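Local coordinates for protein hydrazine synthase alpha subunit (Candidatus Kuenenia stuttgartiensis, PDB 5C2V) that catalyses, within the hydrazine synthase complex, the condensation of hydroxylamine with ammonia to form hydrazine, using c-type heme, at residues 265-270 with 549-554; 358-362 with 372-376; 484-488 with 689-695; 47-51 with 227-231. All coordinates share one frame; numbering follows the deposited sequence.

Interaction 1 of 4, residues 265-270 with 549-554; sequences DGAYPR and RPYHGR. With HEC (heme c), chain B.
Arginine side chains gripping backbone carbonyls, Arg554 on Pro269 and Arg549 on Asp265, make this a buried domain-to-domain contact beside the pentacoordinated heme c. The loop between the propeller strands 256-262 and 270-273 lies against a type II beta turn, Arg549 to His552, that leads into strand 553-556, the one that carries the heme-linked Cys556. Arg554 reaches Pro269 O end-on with two nitrogens, at 2.6 Å from NH1 and 2.7 Å from NH2, and the oxygen lies in the guanidinium plane. That double grip fixes the rotation of the group. Tyr268 covers one guanidinium face in a cation-pi contact, with Arg554 CZ 4.0 Å from the ring centroid and the two planes 40° apart. Methyl CMB of the heme lies over the opposite face, offset from its centre. Arg554 thus belongs to the heme pocket, and its side chain also lies close to that of Tyr564, the axial ligand of the heme iron.

At the other end, Arg549 NH1 donates to Asp265 O at 2.6 Å. Bends at chi2 and chi3 (-42° and -53°) fold its chain over Gly266 O; Asp524 and Asp219 hold its remaining nitrogens in salt bridges. Between these two arginines His552 packs CD2 on Ala267 CB and makes a weak bond to Asp265 OD2, its ring steadied by an almost straight bond from ND1 to Pro550 O, 3.0 Å long.

Interaction 2 of 4, residues 358-362 with 372-376; sequences FGIYW and DKVYD. With CA (calcium ion), chain C.
Two groups of this contact grip the calcium ion together: Phe358 O and Asp376 OD2 each bind it at 2.4 Å. A chi1 of -175° swings the Asp376 carboxylate away from its backbone N and out to the ion. Asp377, Trp380 and Asp382 complete the site, so the ion ties the backbone at Phe358 to the chain from Asp376 to Asp382.

Away from the metal the two segments run antiparallel. Trp362 N donates to Asp372 O at 3.0 Å, and Tyr361 faces Lys373 as a non-hydrogen-bonded pair. Then the register slips: Val374 N bonds Ile360 O at 2.8 Å, while Tyr375 N makes only a weak, bent bond to the same oxygen. With Val374 and Tyr375 both facing Ile360, this is a classic beta bulge. Ile360 N closes the pattern on Tyr375 O.

Val374 points toward the partner strand. Its CG2 lies over the five-membered ring of Trp362 in a CH-pi contact, 3.9 Å from the centroid, and its CB meets Ile360 CG2. Along the Tyr361 ring, CE2 rests on the aliphatic part of Lys373.

The hairpin, strands 359-364 and 369-373, is the outer part of a four-stranded propeller sheet. Trp362 and Val374 pack on Leu349 of the adjoining strand 348-353, and at the bulge Val374 touches Ile32 and Tyr375 touches Gln36, both of strand 31-37 in the neighbouring sheet.

Interaction 3 of 4, residues 484-488 with 689-695; sequences AHLLG and YNSLLEP
Leu486 and Leu487 form the tight part of this contact, wedged against the last turn of helix 687-692 and the residues just beyond it. Leu486 CD1 comes within 3.8 Å of Leu693 CB and also meets Tyr689 CE1, while its other methyl, CD2, lies over the carbonyl oxygens of Asn690 and Leu693. Leu487 approaches Leu693 from across, at about a right angle, its CD1 4.2 Å from Leu693 CD1 and its CG against Leu693 O. The Tyr689 ring is held in place by Leu693 CD2 over the centre of one face, and its hydroxyl is hydrogen-bonded to Gly497 N and to Ala765 O.

Toward the more open side, where His485 and Pro695 are partly exposed, the contact thins out. Pro695 lays its CG against His485 O and its CB 4.1 Å from Leu487 CD2. Here His485 supplies the one hydrogen bond between the segments: NE2 donates to Asn690 OD1 at 2.9 Å, with an N-H...O angle of 170°. Ring and amide are nearly coplanar, 17° apart. A chi1 of 57°, which puts CG between the backbone N and the carbonyl carbon, turns the imidazole that way; the amide's other end is fixed by Asn690 ND2 bonding Ser686 O.

The segments join the middle domain to the cytochrome c domain that carries the bis-histidine heme. Their chemistry is greasy packing with a single directional bond: the leucines bury the surface, and the bond is consistent with a protonated His485 NE2.

Interaction 4 of 4, residues 47-51 with 227-231; sequences QNYPH and SNFDP
A cis peptide bond between Tyr49 and Pro50 kinks the loop 47-51 so that Tyr49 and Pro50 both meet segment 227-231, whose strand begins at Asn228. No backbone hydrogen bond joins the two segments; they come closest at Pro50 and Phe229, with the CA atoms 6.4 Å apart. Asp230 has a positive phi (48°), an unusual strand conformation, and both it and Phe229 direct their CB toward the loop.

Pro50 is the centre of the packing. Its CB sits over one face of the Phe229 ring in a CH-pi contact, 3.7 Å from the centroid, and its CG lies 3.5 Å from Ser227 CB. Phe229 offers that face because its chi1 of 58° swings the ring back between its own N and carbonyl carbon. The Tyr49 ring meets Phe229 obliquely, CE2 to CE2 at 4.0 Å, with the planes 77° apart.

Beyond the phenylalanine, Tyr49 OH donates to Asp230 OD2 at 3.2 Å. The carboxylate receives it on the syn side of that oxygen and stands almost perpendicular to the phenol ring. OD2 is also bonded by Gln288 N of strand 285-291, its stronger partner, and a long, weak ion pair links OD1 to Arg126.

The contact therefore fastens a loop of one propeller sheet onto the first strand of another. A buried carboxylate, if ionised, would be costly, and the hydroxyl, the backbone N-H of Gln288 and the distant arginine would probably offset part of its charge, while proline and phenylalanine supply the apolar packing alongside.

Interactions 1, 3 and 4 are buried, whereas interaction 2 is partly exposed at the edge of the propeller, its centre about 35 Å from the centre of the chain. Interactions 2 and 4 both belong to the propeller: one closes a hairpin with backbone bonds and calcium, the other joins separate sheets through side chains alone. Interactions 1 and 3 each reach into the middle domain, from the propeller and from the cytochrome c domain respectively, and their segments alternate along the chain. Arginines on carbonyls dominate beside the heme in interaction 1, leucines in interaction 3. Interactions 1 and 4 come nearest, with about 7 Å between nearest atoms; none touch.

Interaction 1 of 4, residues 265-270 with 549-554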
# COMPACT_ATOMS: atom_id res chain seq x y z
N ASP D 265 -30.50 18.14 -0.56
CA ASP D 265 -30.44 18.95 0.66
C ASP D 265 -29.27 18.54 1.55
O ASP D 265 -29.02 19.15 2.58
CB ASP D 265 -31.75 18.85 1.43
CG ASP D 265 -32.10 17.43 1.82
OD1 ASP D 265 -31.72 16.51 1.07
OD2 ASP D 265 -32.76 17.24 2.86
N GLY D 266 -28.55 17.49 1.14
CA GLY D 266 -27.42 17.00 1.91
C GLY D 266 -27.83 16.22 3.15
O GLY D 266 -27.16 16.27 4.18
N ALA D 267 -28.95 15.50 3.05
CA ALA D 267 -29.48 14.75 4.17
C ALA D 267 -28.79 13.40 4.38
O ALA D 267 -28.64 12.94 5.51
CB ALA D 267 -30.98 14.54 3.99
N TYR D 268 -28.37 12.77 3.29
CA TYR D 268 -27.86 11.40 3.36
C TYR D 268 -26.67 11.13 2.43
O TYR D 268 -26.81 10.42 1.44
CB TYR D 268 -29.00 10.43 3.04
CG TYR D 268 -28.75 8.98 3.40
CD1 TYR D 268 -28.78 8.56 4.73
CD2 TYR D 268 -28.53 8.03 2.42
CE1 TYR D 268 -28.56 7.24 5.07
CE2 TYR D 268 -28.31 6.70 2.75
CZ TYR D 268 -28.33 6.31 4.07
OH TYR D 268 -28.11 4.99 4.40
N PRO D 269 -25.50 11.70 2.75
CA PRO D 269 -24.30 11.39 1.96
C PRO D 269 -23.81 9.96 2.19
O PRO D 269 -23.72 9.51 3.33
CB PRO D 269 -23.27 12.40 2.47
CG PRO D 269 -23.73 12.78 3.83
CD PRO D 269 -25.23 12.73 3.78
N ARG D 270 -23.48 9.26 1.11
CA ARG D 270 -22.96 7.90 1.20
C ARG D 270 -21.94 7.64 0.09
O ARG D 270 -22.07 8.18 -1.01
CB ARG D 270 -24.10 6.88 1.13
CG ARG D 270 -24.87 6.90 -0.18
CD ARG D 270 -26.08 5.98 -0.14
NE ARG D 270 -26.70 5.85 -1.46
CZ ARG D 270 -26.42 4.88 -2.32
NH1 ARG D 270 -25.54 3.94 -2.01
NH2 ARG D 270 -27.04 4.84 -3.50
N ARG D 549 -27.99 17.97 8.69
CA ARG D 549 -28.83 19.13 8.44
C ARG D 549 -29.68 19.36 9.69
O ARG D 549 -29.85 18.45 10.50
CB ARG D 549 -29.71 18.92 7.20
CG ARG D 549 -28.93 18.75 5.90
CD ARG D 549 -27.76 19.72 5.78
NE ARG D 549 -28.16 21.11 5.98
CZ ARG D 549 -28.58 21.92 5.01
NH1 ARG D 549 -28.68 21.47 3.76
NH2 ARG D 549 -28.92 23.17 5.29
N PRO D 550 -30.19 20.59 9.88
CA PRO D 550 -31.03 20.90 11.04
C PRO D 550 -32.20 19.94 11.21
O PRO D 550 -32.85 19.59 10.22
CB PRO D 550 -31.53 22.31 10.74
CG PRO D 550 -30.44 22.92 9.92
CD PRO D 550 -29.90 21.80 9.07
N TYR D 551 -32.42 19.49 12.44
CA TYR D 551 -33.54 18.61 12.81
C TYR D 551 -33.42 17.20 12.21
O TYR D 551 -34.14 16.29 12.61
CB TYR D 551 -34.88 19.25 12.40
CG TYR D 551 -36.08 18.37 12.62
CD1 TYR D 551 -36.57 18.14 13.90
CD2 TYR D 551 -36.73 17.75 11.56
CE1 TYR D 551 -37.67 17.33 14.12
CE2 TYR D 551 -37.83 16.94 11.76
CZ TYR D 551 -38.30 16.73 13.04
OH TYR D 551 -39.39 15.93 13.24
N HIS D 552 -32.50 17.03 11.27
CA HIS D 552 -32.27 15.73 10.67
C HIS D 552 -31.63 14.77 11.66
O HIS D 552 -31.09 15.19 12.69
CB HIS D 552 -31.39 15.85 9.42
CG HIS D 552 -32.14 16.27 8.20
ND1 HIS D 552 -32.80 17.47 8.11
CD2 HIS D 552 -32.33 15.64 7.01
CE1 HIS D 552 -33.37 17.57 6.92
NE2 HIS D 552 -33.10 16.47 6.24
N GLY D 553 -31.69 13.49 11.34
CA GLY D 553 -31.01 12.49 12.14
C GLY D 553 -30.59 11.35 11.25
O GLY D 553 -31.23 11.08 10.23
N ARG D 554 -29.53 10.65 11.63
CA ARG D 554 -28.98 9.64 10.74
C ARG D 554 -28.65 8.32 11.43
O ARG D 554 -28.08 8.31 12.52
CB ARG D 554 -27.72 10.16 10.03
CG ARG D 554 -27.12 9.15 9.06
CD ARG D 554 -26.43 9.79 7.88
NE ARG D 554 -26.17 8.79 6.84
CZ ARG D 554 -25.42 8.98 5.77
NH1 ARG D 554 -24.82 10.15 5.58
NH2 ARG D 554 -25.25 8.01 4.89
FE HEC B . -18.49 5.52 9.55
CHA HEC B . -16.08 5.86 7.10
CHB HEC B . -20.67 7.36 7.64
CHC HEC B . -20.76 5.54 12.15
CHD HEC B . -16.25 3.88 11.56
NA HEC B . -18.39 6.43 7.71
C1A HEC B . -17.30 6.46 6.87
C2A HEC B . -17.66 7.22 5.69
C3A HEC B . -18.92 7.64 5.84
C4A HEC B . -19.41 7.15 7.11
CMA HEC B . -19.73 8.49 4.83
CAA HEC B . -16.73 7.50 4.49
CBA HEC B . -17.04 6.53 3.36
CGA HEC B . -16.65 5.12 3.74
O1A HEC B . -17.48 4.20 3.56
O2A HEC B . -15.50 4.92 4.22
NB HEC B . -20.33 6.42 9.90
C1B HEC B . -21.12 6.89 8.86
C2B HEC B . -22.51 6.79 9.27
C3B HEC B . -22.54 6.30 10.51
C4B HEC B . -21.17 6.05 10.93
CMB HEC B . -23.73 7.20 8.43
CAB HEC B . -23.82 6.03 11.33
CBB HEC B . -23.87 6.98 12.55
NC HEC B . -18.52 4.79 11.48
C1C HEC B . -19.52 5.00 12.41
C2C HEC B . -19.08 4.46 13.68
C3C HEC B . -17.80 4.11 13.54
C4C HEC B . -17.44 4.24 12.14
CMC HEC B . -19.82 4.61 15.02
CAC HEC B . -16.90 3.53 14.66
CBC HEC B . -15.76 4.52 14.96
ND HEC B . -16.48 4.97 9.36
C1D HEC B . -15.77 4.27 10.33
C2D HEC B . -14.43 4.00 9.84
C3D HEC B . -14.39 4.62 8.44
C4D HEC B . -15.69 5.20 8.23
CMD HEC B . -13.31 3.24 10.59
CAD HEC B . -13.20 4.63 7.46
CBD HEC B . -12.08 5.48 8.05
CGD HEC B . -10.90 5.49 7.12
O1D HEC B . -9.83 5.97 7.54
O2D HEC B . -11.04 5.00 5.97
O HOH W 1 -26.44 5.44 6.97

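Interaction 2 of 4, residues 358-362 with 372-376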
# COMPACT_ATOMS: atom_id res chain seq x y z
N PHE D 358 -5.77 19.52 -26.80
CA PHE D 358 -7.10 19.02 -26.42
C PHE D 358 -8.16 19.43 -27.43
O PHE D 358 -8.22 20.59 -27.85
CB PHE D 358 -7.49 19.52 -25.03
CG PHE D 358 -6.94 18.69 -23.91
CD1 PHE D 358 -7.44 17.43 -23.64
CD2 PHE D 358 -5.92 19.18 -23.10
CE1 PHE D 358 -6.93 16.66 -22.61
CE2 PHE D 358 -5.41 18.42 -22.06
CZ PHE D 358 -5.92 17.16 -21.82
N GLY D 359 -9.01 18.48 -27.81
CA GLY D 359 -10.08 18.74 -28.75
C GLY D 359 -11.30 17.87 -28.46
O GLY D 359 -11.24 16.98 -27.62
N ILE D 360 -12.40 18.14 -29.15
CA ILE D 360 -13.62 17.36 -28.95
C ILE D 360 -13.70 16.20 -29.93
O ILE D 360 -13.54 16.38 -31.14
CB ILE D 360 -14.87 18.24 -29.10
CG1 ILE D 360 -14.77 19.47 -28.19
CG2 ILE D 360 -16.13 17.44 -28.79
CD1 ILE D 360 -14.62 19.13 -26.72
N TYR D 361 -13.93 15.00 -29.40
CA TYR D 361 -13.95 13.79 -30.22
C TYR D 361 -15.10 12.86 -29.83
O TYR D 361 -15.50 12.79 -28.67
CB TYR D 361 -12.63 13.03 -30.09
CG TYR D 361 -11.41 13.80 -30.54
CD1 TYR D 361 -10.76 14.68 -29.69
CD2 TYR D 361 -10.89 13.63 -31.82
CE1 TYR D 361 -9.64 15.38 -30.10
CE2 TYR D 361 -9.77 14.32 -32.24
CZ TYR D 361 -9.15 15.20 -31.37
OH TYR D 361 -8.04 15.89 -31.78
N TRP D 362 -15.63 12.15 -30.82
CA TRP D 362 -16.57 11.06 -30.57
C TRP D 362 -15.81 9.86 -30.03
O TRP D 362 -14.83 9.44 -30.63
CB TRP D 362 -17.33 10.68 -31.84
CG TRP D 362 -18.39 11.65 -32.24
CD1 TRP D 362 -18.38 12.47 -33.34
CD2 TRP D 362 -19.61 11.92 -31.55
NE1 TRP D 362 -19.53 13.23 -33.37
CE2 TRP D 362 -20.30 12.91 -32.28
CE3 TRP D 362 -20.19 11.43 -30.38
CZ2 TRP D 362 -21.54 13.41 -31.88
CZ3 TRP D 362 -21.42 11.92 -29.98
CH2 TRP D 362 -22.08 12.91 -30.73
N ASP D 372 -13.43 9.59 -34.19
CA ASP D 372 -13.44 10.69 -35.16
C ASP D 372 -13.47 12.07 -34.50
O ASP D 372 -14.06 12.25 -33.43
CB ASP D 372 -14.64 10.55 -36.09
CG ASP D 372 -14.79 9.15 -36.65
OD1 ASP D 372 -14.19 8.86 -37.71
OD2 ASP D 372 -15.50 8.33 -36.02
N LYS D 373 -12.85 13.04 -35.16
CA LYS D 373 -12.77 14.41 -34.65
C LYS D 373 -14.09 15.17 -34.82
O LYS D 373 -14.76 15.05 -35.85
CB LYS D 373 -11.65 15.17 -35.36
CG LYS D 373 -11.46 16.60 -34.87
CD LYS D 373 -10.49 17.37 -35.76
CE LYS D 373 -11.02 17.50 -37.18
NZ LYS D 373 -10.09 18.27 -38.05
N VAL D 374 -14.45 15.94 -33.80
CA VAL D 374 -15.59 16.84 -33.91
C VAL D 374 -15.09 18.24 -34.26
O VAL D 374 -15.25 18.71 -35.38
CB VAL D 374 -16.41 16.89 -32.60
CG1 VAL D 374 -17.59 17.84 -32.75
CG2 VAL D 374 -16.88 15.50 -32.22
N TYR D 375 -14.48 18.91 -33.28
CA TYR D 375 -13.83 20.19 -33.52
C TYR D 375 -12.52 20.28 -32.73
O TYR D 375 -12.53 20.16 -31.50
CB TYR D 375 -14.76 21.34 -33.15
CG TYR D 375 -14.19 22.72 -33.42
CD1 TYR D 375 -14.20 23.25 -34.70
CD2 TYR D 375 -13.66 23.49 -32.39
CE1 TYR D 375 -13.68 24.51 -34.95
CE2 TYR D 375 -13.14 24.75 -32.63
CZ TYR D 375 -13.16 25.25 -33.91
OH TYR D 375 -12.64 26.51 -34.16
N ASP D 376 -11.41 20.49 -33.42
CA ASP D 376 -10.14 20.73 -32.74
C ASP D 376 -9.44 21.96 -33.30
O ASP D 376 -8.99 21.98 -34.44
CB ASP D 376 -9.23 19.50 -32.87
CG ASP D 376 -7.94 19.65 -32.07
OD1 ASP D 376 -6.96 18.94 -32.38
OD2 ASP D 376 -7.91 20.47 -31.13
CA CA C . -7.69 22.19 -29.50

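Interaction 3 of 4, residues 484-488 with 689-695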
# COMPACT_ATOMS: atom_id res chain seq x y z
N ALA D 484 7.90 19.08 9.63
CA ALA D 484 8.34 18.09 8.63
C ALA D 484 9.27 17.02 9.22
O ALA D 484 9.36 15.91 8.69
CB ALA D 484 9.03 18.80 7.47
N HIS D 485 9.97 17.36 10.30
CA HIS D 485 10.84 16.42 10.98
C HIS D 485 10.03 15.48 11.88
O HIS D 485 10.54 14.46 12.36
CB HIS D 485 11.89 17.16 11.80
CG HIS D 485 11.31 18.11 12.81
ND1 HIS D 485 10.73 19.31 12.45
CD2 HIS D 485 11.23 18.04 14.16
CE1 HIS D 485 10.31 19.94 13.53
NE2 HIS D 485 10.60 19.19 14.58
N LEU D 486 8.77 15.84 12.11
CA LEU D 486 7.87 15.05 12.95
C LEU D 486 6.98 14.14 12.10
O LEU D 486 7.19 13.98 10.90
CB LEU D 486 7.01 15.97 13.82
CG LEU D 486 7.80 16.92 14.72
CD1 LEU D 486 6.86 17.86 15.47
CD2 LEU D 486 8.67 16.14 15.69
N LEU D 487 5.99 13.53 12.76
CA LEU D 487 5.10 12.56 12.13
C LEU D 487 4.30 13.11 10.95
O LEU D 487 4.00 12.38 10.00
CB LEU D 487 4.12 12.00 13.17
CG LEU D 487 4.75 11.51 14.48
CD1 LEU D 487 3.69 10.90 15.39
CD2 LEU D 487 5.85 10.51 14.18
N GLY D 488 3.96 14.39 11.01
CA GLY D 488 3.10 15.01 10.01
C GLY D 488 3.69 15.08 8.61
O GLY D 488 2.97 14.90 7.62
N TYR D 689 7.16 19.17 23.05
CA TYR D 689 6.36 18.80 21.89
C TYR D 689 7.21 18.12 20.83
O TYR D 689 6.82 17.11 20.26
CB TYR D 689 5.65 20.02 21.30
CG TYR D 689 4.64 19.68 20.22
CD1 TYR D 689 5.01 19.66 18.88
CD2 TYR D 689 3.33 19.37 20.55
CE1 TYR D 689 4.09 19.34 17.90
CE2 TYR D 689 2.41 19.05 19.57
CZ TYR D 689 2.79 19.04 18.25
OH TYR D 689 1.88 18.72 17.27
N ASN D 690 8.38 18.70 20.56
CA ASN D 690 9.31 18.12 19.59
C ASN D 690 9.76 16.73 20.02
O ASN D 690 9.92 15.84 19.18
CB ASN D 690 10.53 19.03 19.41
CG ASN D 690 10.23 20.22 18.52
OD1 ASN D 690 10.21 20.10 17.29
ND2 ASN D 690 10.02 21.38 19.13
N SER D 691 9.97 16.55 21.32
CA SER D 691 10.38 15.27 21.86
C SER D 691 9.28 14.22 21.70
O SER D 691 9.51 13.13 21.18
CB SER D 691 10.76 15.40 23.34
OG SER D 691 11.87 16.26 23.50
N LEU D 692 8.07 14.56 22.16
CA LEU D 692 6.97 13.61 22.19
C LEU D 692 6.46 13.21 20.80
O LEU D 692 5.92 12.13 20.62
CB LEU D 692 5.81 14.18 23.01
CG LEU D 692 6.09 14.31 24.51
CD1 LEU D 692 5.00 15.12 25.20
CD2 LEU D 692 6.22 12.93 25.14
N LEU D 693 6.64 14.10 19.82
CA LEU D 693 6.16 13.84 18.47
C LEU D 693 7.24 13.25 17.56
O LEU D 693 7.02 13.06 16.36
CB LEU D 693 5.61 15.13 17.85
CG LEU D 693 4.14 15.46 18.14
CD1 LEU D 693 3.23 14.33 17.69
CD2 LEU D 693 3.91 15.78 19.61
N GLU D 694 8.40 12.96 18.13
CA GLU D 694 9.53 12.39 17.38
C GLU D 694 9.20 11.03 16.77
O GLU D 694 8.62 10.17 17.43
CB GLU D 694 10.75 12.27 18.29
CG GLU D 694 11.98 11.67 17.62
CD GLU D 694 13.17 11.58 18.56
OE1 GLU D 694 13.01 11.91 19.75
OE2 GLU D 694 14.25 11.17 18.10
N PRO D 695 9.57 10.84 15.49
CA PRO D 695 9.38 9.57 14.78
C PRO D 695 10.24 8.44 15.34
O PRO D 695 11.19 8.69 16.07
CB PRO D 695 9.79 9.90 13.34
CG PRO D 695 9.73 11.39 13.25
CD PRO D 695 10.10 11.89 14.61

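Interaction 4 of 4, residues 47-51 with 227-231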
# COMPACT_ATOMS: atom_id res chain seq x y z
N GLN D 47 -4.22 21.47 -12.98
CA GLN D 47 -3.40 20.90 -11.92
C GLN D 47 -3.87 21.35 -10.54
O GLN D 47 -3.54 20.75 -9.52
CB GLN D 47 -1.93 21.27 -12.12
CG GLN D 47 -1.60 22.72 -11.82
CD GLN D 47 -1.98 23.67 -12.93
OE1 GLN D 47 -2.24 23.25 -14.06
NE2 GLN D 47 -1.99 24.96 -12.63
N ASN D 48 -4.64 22.44 -10.52
CA ASN D 48 -5.20 22.97 -9.28
C ASN D 48 -6.64 22.51 -9.00
O ASN D 48 -7.28 23.00 -8.07
CB ASN D 48 -5.13 24.50 -9.28
CG ASN D 48 -3.74 25.01 -8.96
OD1 ASN D 48 -3.18 25.83 -9.69
ND2 ASN D 48 -3.17 24.52 -7.87
N TYR D 49 -7.14 21.60 -9.83
CA TYR D 49 -8.49 21.04 -9.71
C TYR D 49 -8.78 20.57 -8.28
O TYR D 49 -7.89 20.04 -7.63
CB TYR D 49 -8.64 19.87 -10.69
CG TYR D 49 -9.97 19.75 -11.39
CD1 TYR D 49 -10.18 20.33 -12.63
CD2 TYR D 49 -11.02 19.02 -10.83
CE1 TYR D 49 -11.39 20.22 -13.29
CE2 TYR D 49 -12.23 18.90 -11.48
CZ TYR D 49 -12.41 19.50 -12.71
OH TYR D 49 -13.62 19.38 -13.35
N PRO D 50 -10.01 20.76 -7.79
CA PRO D 50 -11.23 21.37 -8.33
C PRO D 50 -11.17 22.88 -8.48
O PRO D 50 -12.03 23.45 -9.16
CB PRO D 50 -12.30 21.00 -7.30
CG PRO D 50 -11.56 20.94 -6.04
CD PRO D 50 -10.22 20.34 -6.39
N HIS D 51 -10.18 23.54 -7.89
CA HIS D 51 -10.20 24.99 -7.90
C HIS D 51 -9.60 25.35 -9.24
O HIS D 51 -8.38 25.35 -9.43
CB HIS D 51 -9.41 25.56 -6.73
CG HIS D 51 -9.28 27.05 -6.74
ND1 HIS D 51 -10.31 27.89 -6.36
CD2 HIS D 51 -8.23 27.86 -7.04
CE1 HIS D 51 -9.91 29.15 -6.45
NE2 HIS D 51 -8.65 29.15 -6.86
N SER D 227 -12.45 19.66 -0.33
CA SER D 227 -13.28 20.06 -1.46
C SER D 227 -14.26 18.99 -1.93
O SER D 227 -13.88 17.86 -2.22
CB SER D 227 -12.40 20.49 -2.63
OG SER D 227 -11.65 21.65 -2.31
N ASN D 228 -15.54 19.37 -2.00
CA ASN D 228 -16.55 18.59 -2.70
C ASN D 228 -16.86 19.28 -4.03
O ASN D 228 -17.09 20.49 -4.06
CB ASN D 228 -17.82 18.45 -1.87
CG ASN D 228 -17.67 17.46 -0.73
OD1 ASN D 228 -16.85 16.55 -0.80
ND2 ASN D 228 -18.46 17.64 0.32
N PHE D 229 -16.85 18.52 -5.12
CA PHE D 229 -16.96 19.14 -6.43
C PHE D 229 -17.57 18.25 -7.51
O PHE D 229 -17.86 17.08 -7.27
CB PHE D 229 -15.58 19.62 -6.89
CG PHE D 229 -14.55 18.52 -6.96
CD1 PHE D 229 -13.84 18.15 -5.83
CD2 PHE D 229 -14.29 17.86 -8.15
CE1 PHE D 229 -12.89 17.14 -5.89
CE2 PHE D 229 -13.34 16.86 -8.21
CZ PHE D 229 -12.64 16.50 -7.08
N ASP D 230 -17.72 18.82 -8.70
CA ASP D 230 -18.29 18.14 -9.86
C ASP D 230 -19.60 17.41 -9.57
O ASP D 230 -19.67 16.19 -9.67
CB ASP D 230 -17.27 17.16 -10.45
CG ASP D 230 -16.08 17.86 -11.06
OD1 ASP D 230 -15.92 19.08 -10.84
OD2 ASP D 230 -15.28 17.20 -11.76
N PRO D 231 -20.66 18.16 -9.22
CA PRO D 231 -21.96 17.54 -8.96
C PRO D 231 -22.68 17.13 -10.24
O PRO D 231 -22.55 17.79 -11.27
CB PRO D 231 -22.73 18.65 -8.23
CG PRO D 231 -22.17 19.91 -8.78
CD PRO D 231 -20.71 19.63 -9.05